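Local coordinates for epidermal growth factor receptor pathway substrate 8-like protein 1 (Mus musculus, PDB 2CY5) that probably acts in growth factor receptor signalling, through a phosphotyrosine-binding domain of the kind that docks short peptide motifs of partner proteins, at residues H12-V17 with F111-L116. Sequence-based numbering, arbitrary orientation.
Sequences HVNHLV and FFQGLL
Asn-14 and Gln-113 form a hydrogen-bonded antiparallel pair, and their side chains lie side by side on one face of the sheet. Two nearly straight backbone bonds define the pair: Asn-14 N to Gln-113 O at 3.1 Å, and Gln-113 N to Asn-14 O at 2.9 Å. Followed outward, Asn-14 CB rests near Gln-113 CB and OE1, CG lies 3.8 Å from Gln-113 OE1, and ND2 donates to that oxygen at 3.0 Å while also touching Leu-115 CD2, 3.6 Å away. That bond is almost linear (177°) and lies in the amide plane of Asn-14, although the two amides are turned 59° apart. Gln-113 reaches it with CG anti to the backbone N (chi1 -176°) and an extended chain. With an alanine at Asn-14, Gln-113 OE1 would probably lose this donor and its amide be freer to turn. On the other face, the His-15 ring directs an edge at the face of Phe-112 in an offset T-shaped pair, centroids 5.4 Å apart, and Val-13 CG2 packs against Phe-112 CD2. The register then slips by one residue: Leu-16 N bonds Phe-111 O at 2.8 Å while Val-17 N reaches the same oxygen only weakly, a classic beta bulge, and Phe-111 N closes on Val-17 O. Strand 9-20 is the central strand of the antiparallel sheet of this PTB domain, a PH-like fold, between strands 49-55 and 108-114; strand 94-99 flanks 108-114 beyond, and helix 30-42 packs on Val-17 and Phe-111 through Leu-37.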
ATOM      1  N   HIS A  12     -15.553 -14.285   3.631  1.00 37.12           N
ATOM      2  CA  HIS A  12     -15.780 -12.980   4.227  1.00 38.61           C
ATOM      3  C   HIS A  12     -14.818 -12.887   5.429  1.00 40.16           C
ATOM      4  O   HIS A  12     -14.678 -13.860   6.205  1.00 33.54           O
ATOM      5  CB  HIS A  12     -17.177 -12.836   4.723  1.00 44.97           C
ATOM      6  CG  HIS A  12     -18.174 -12.738   3.610  1.00 48.17           C
ATOM      7  ND1 HIS A  12     -18.834 -11.563   3.315  1.00 54.61           N
ATOM      8  CD2 HIS A  12     -18.540 -13.637   2.670  1.00 44.15           C
ATOM      9  CE1 HIS A  12     -19.564 -11.758   2.240  1.00 54.08           C
ATOM     10  NE2 HIS A  12     -19.401 -13.007   1.831  1.00 50.97           N
ATOM     11  N   VAL A  13     -14.126 -11.726   5.559  1.00 35.71           N
ATOM     12  CA  VAL A  13     -13.266 -11.577   6.710  1.00 37.38           C
ATOM     13  C   VAL A  13     -13.434 -10.127   7.185  1.00 33.24           C
ATOM     14  O   VAL A  13     -13.987  -9.323   6.447  1.00 36.01           O
ATOM     15  CB  VAL A  13     -11.731 -11.747   6.282  1.00 33.46           C
ATOM     16  CG1 VAL A  13     -11.515 -13.148   5.707  1.00 35.94           C
ATOM     17  CG2 VAL A  13     -11.403 -10.687   5.280  1.00 35.10           C
ATOM     18  N   ASN A  14     -12.818  -9.826   8.312  1.00 33.38           N
ATOM     19  CA  ASN A  14     -12.735  -8.429   8.786  1.00 32.25           C
ATOM     20  C   ASN A  14     -11.262  -8.049   8.708  1.00 34.04           C
ATOM     21  O   ASN A  14     -10.403  -8.629   9.394  1.00 33.90           O
ATOM     22  CB  ASN A  14     -13.117  -8.398  10.302  1.00 33.25           C
ATOM     23  CG  ASN A  14     -14.673  -8.466  10.492  1.00 39.00           C
ATOM     24  OD1 ASN A  14     -15.360  -8.128   9.659  1.00 41.50           O
ATOM     25  ND2 ASN A  14     -15.113  -8.945  11.568  1.00 39.92           N
ATOM     26  N   HIS A  15     -10.970  -7.020   7.973  1.00 32.85           N
ATOM     27  CA  HIS A  15      -9.551  -6.590   8.001  1.00 30.92           C
ATOM     28  C   HIS A  15      -9.332  -5.883   9.330  1.00 33.33           C
ATOM     29  O   HIS A  15     -10.200  -5.065   9.761  1.00 37.34           O
ATOM     30  CB  HIS A  15      -9.404  -5.619   6.808  1.00 29.26           C
ATOM     31  CG  HIS A  15      -8.095  -4.887   6.889  1.00 39.28           C
ATOM     32  ND1 HIS A  15      -7.949  -3.623   7.485  1.00 34.89           N
ATOM     33  CD2 HIS A  15      -6.844  -5.266   6.510  1.00 36.73           C
ATOM     34  CE1 HIS A  15      -6.666  -3.277   7.466  1.00 41.68           C
ATOM     35  NE2 HIS A  15      -5.969  -4.250   6.874  1.00 38.39           N
ATOM     36  N   LEU A  16      -8.269  -6.131  10.041  1.00 31.27           N
ATOM     37  CA  LEU A  16      -8.063  -5.456  11.306  1.00 28.34           C
ATOM     38  C   LEU A  16      -7.001  -4.336  11.144  1.00 39.61           C
ATOM     39  O   LEU A  16      -7.267  -3.271  11.611  1.00 35.62           O
ATOM     40  CB  LEU A  16      -7.520  -6.397  12.341  1.00 32.61           C
ATOM     41  CG  LEU A  16      -8.547  -7.568  12.580  1.00 31.65           C
ATOM     42  CD1 LEU A  16      -7.945  -8.439  13.764  1.00 36.85           C
ATOM     43  CD2 LEU A  16      -9.863  -6.936  13.085  1.00 34.72           C
ATOM     44  N   VAL A  17      -5.823  -4.597  10.564  1.00 31.47           N
ATOM     45  CA  VAL A  17      -4.769  -3.536  10.472  1.00 32.76           C
ATOM     46  C   VAL A  17      -3.716  -3.990   9.406  1.00 33.54           C
ATOM     47  O   VAL A  17      -3.622  -5.213   9.084  1.00 31.15           O
ATOM     48  CB  VAL A  17      -4.006  -3.472  11.910  1.00 27.89           C
ATOM     49  CG1 VAL A  17      -2.931  -4.560  12.079  1.00 33.78           C
ATOM     50  CG2 VAL A  17      -3.302  -2.106  11.967  1.00 43.79           C
ATOM     51  N   PHE A 111      -3.345  -8.092   8.962  1.00 30.23           N
ATOM     52  CA  PHE A 111      -4.056  -9.022   9.855  1.00 30.84           C
ATOM     53  C   PHE A 111      -5.549  -8.968   9.532  1.00 34.72           C
ATOM     54  O   PHE A 111      -6.183  -7.845   9.419  1.00 34.52           O
ATOM     55  CB  PHE A 111      -3.889  -8.603  11.308  1.00 33.20           C
ATOM     56  CG  PHE A 111      -2.701  -9.154  11.990  1.00 34.26           C
ATOM     57  CD1 PHE A 111      -2.656 -10.449  12.384  1.00 34.86           C
ATOM     58  CD2 PHE A 111      -1.630  -8.304  12.294  1.00 34.97           C
ATOM     59  CE1 PHE A 111      -1.582 -10.956  13.122  1.00 33.53           C
ATOM     60  CE2 PHE A 111      -0.515  -8.771  13.038  1.00 31.70           C
ATOM     61  CZ  PHE A 111      -0.465 -10.122  13.490  1.00 32.59           C
ATOM     62  N   PHE A 112      -6.150 -10.196   9.481  1.00 34.78           N
ATOM     63  CA  PHE A 112      -7.605 -10.365   9.217  1.00 27.49           C
ATOM     64  C   PHE A 112      -8.167 -11.306  10.227  1.00 35.39           C
ATOM     65  O   PHE A 112      -7.473 -12.170  10.748  1.00 34.69           O
ATOM     66  CB  PHE A 112      -7.883 -10.907   7.808  1.00 33.09           C
ATOM     67  CG  PHE A 112      -7.267 -10.100   6.713  1.00 33.89           C
ATOM     68  CD1 PHE A 112      -5.914 -10.345   6.297  1.00 31.36           C
ATOM     69  CD2 PHE A 112      -7.996  -9.199   6.008  1.00 32.14           C
ATOM     70  CE1 PHE A 112      -5.347  -9.714   5.156  1.00 32.19           C
ATOM     71  CE2 PHE A 112      -7.447  -8.493   4.818  1.00 33.66           C
ATOM     72  CZ  PHE A 112      -6.113  -8.780   4.388  1.00 34.37           C
ATOM     73  N   GLN A 113      -9.408 -11.048  10.601  1.00 37.18           N
ATOM     74  CA  GLN A 113     -10.130 -11.872  11.616  1.00 39.34           C
ATOM     75  C   GLN A 113     -10.995 -12.728  10.763  1.00 37.83           C
ATOM     76  O   GLN A 113     -11.652 -12.277   9.836  1.00 37.00           O
ATOM     77  CB  GLN A 113     -11.064 -11.010  12.385  1.00 44.24           C
ATOM     78  CG  GLN A 113     -11.754 -11.685  13.444  1.00 52.76           C
ATOM     79  CD  GLN A 113     -12.466 -10.648  14.262  1.00 57.58           C
ATOM     80  OE1 GLN A 113     -13.199  -9.726  13.748  1.00 56.97           O
ATOM     81  NE2 GLN A 113     -12.253 -10.764  15.548  1.00 57.36           N
ATOM     82  N   GLY A 114     -11.043 -14.017  11.023  1.00 42.67           N
ATOM     83  CA  GLY A 114     -11.850 -14.810  10.099  1.00 45.22           C
ATOM     84  C   GLY A 114     -13.243 -14.791  10.756  1.00 40.73           C
ATOM     85  O   GLY A 114     -13.321 -14.452  11.947  1.00 37.20           O
ATOM     86  N   LEU A 115     -14.308 -15.091  10.000  1.00 39.43           N
ATOM     87  CA  LEU A 115     -15.603 -15.194  10.645  1.00 37.80           C
ATOM     88  C   LEU A 115     -15.967 -16.728  10.806  1.00 36.60           C
ATOM     89  O   LEU A 115     -15.263 -17.525  11.436  1.00 33.88           O
ATOM     90  CB  LEU A 115     -16.585 -14.503   9.773  1.00 32.43           C
ATOM     91  CG  LEU A 115     -16.010 -13.041   9.519  1.00 42.07           C
ATOM     92  CD1 LEU A 115     -16.792 -12.255   8.452  1.00 43.62           C
ATOM     93  CD2 LEU A 115     -16.174 -12.342  10.927  1.00 38.15           C
ATOM     94  N   LEU A 116     -17.034 -17.132  10.146  1.00 35.45           N
ATOM     95  CA  LEU A 116     -17.441 -18.555  10.353  1.00 37.57           C
ATOM     96  C   LEU A 116     -16.375 -19.586   9.844  1.00 38.15           C
ATOM     97  O   LEU A 116     -16.119 -20.588  10.509  1.00 35.55           O
ATOM     98  CB  LEU A 116     -18.822 -18.784   9.666  1.00 35.56           C
ATOM     99  CG  LEU A 116     -19.452 -20.135  10.071  1.00 38.93           C
ATOM    100  CD1 LEU A 116     -19.739 -20.378  11.557  1.00 36.92           C
ATOM    101  CD2 LEU A 116     -20.822 -20.007   9.348  1.00 35.80           C
TER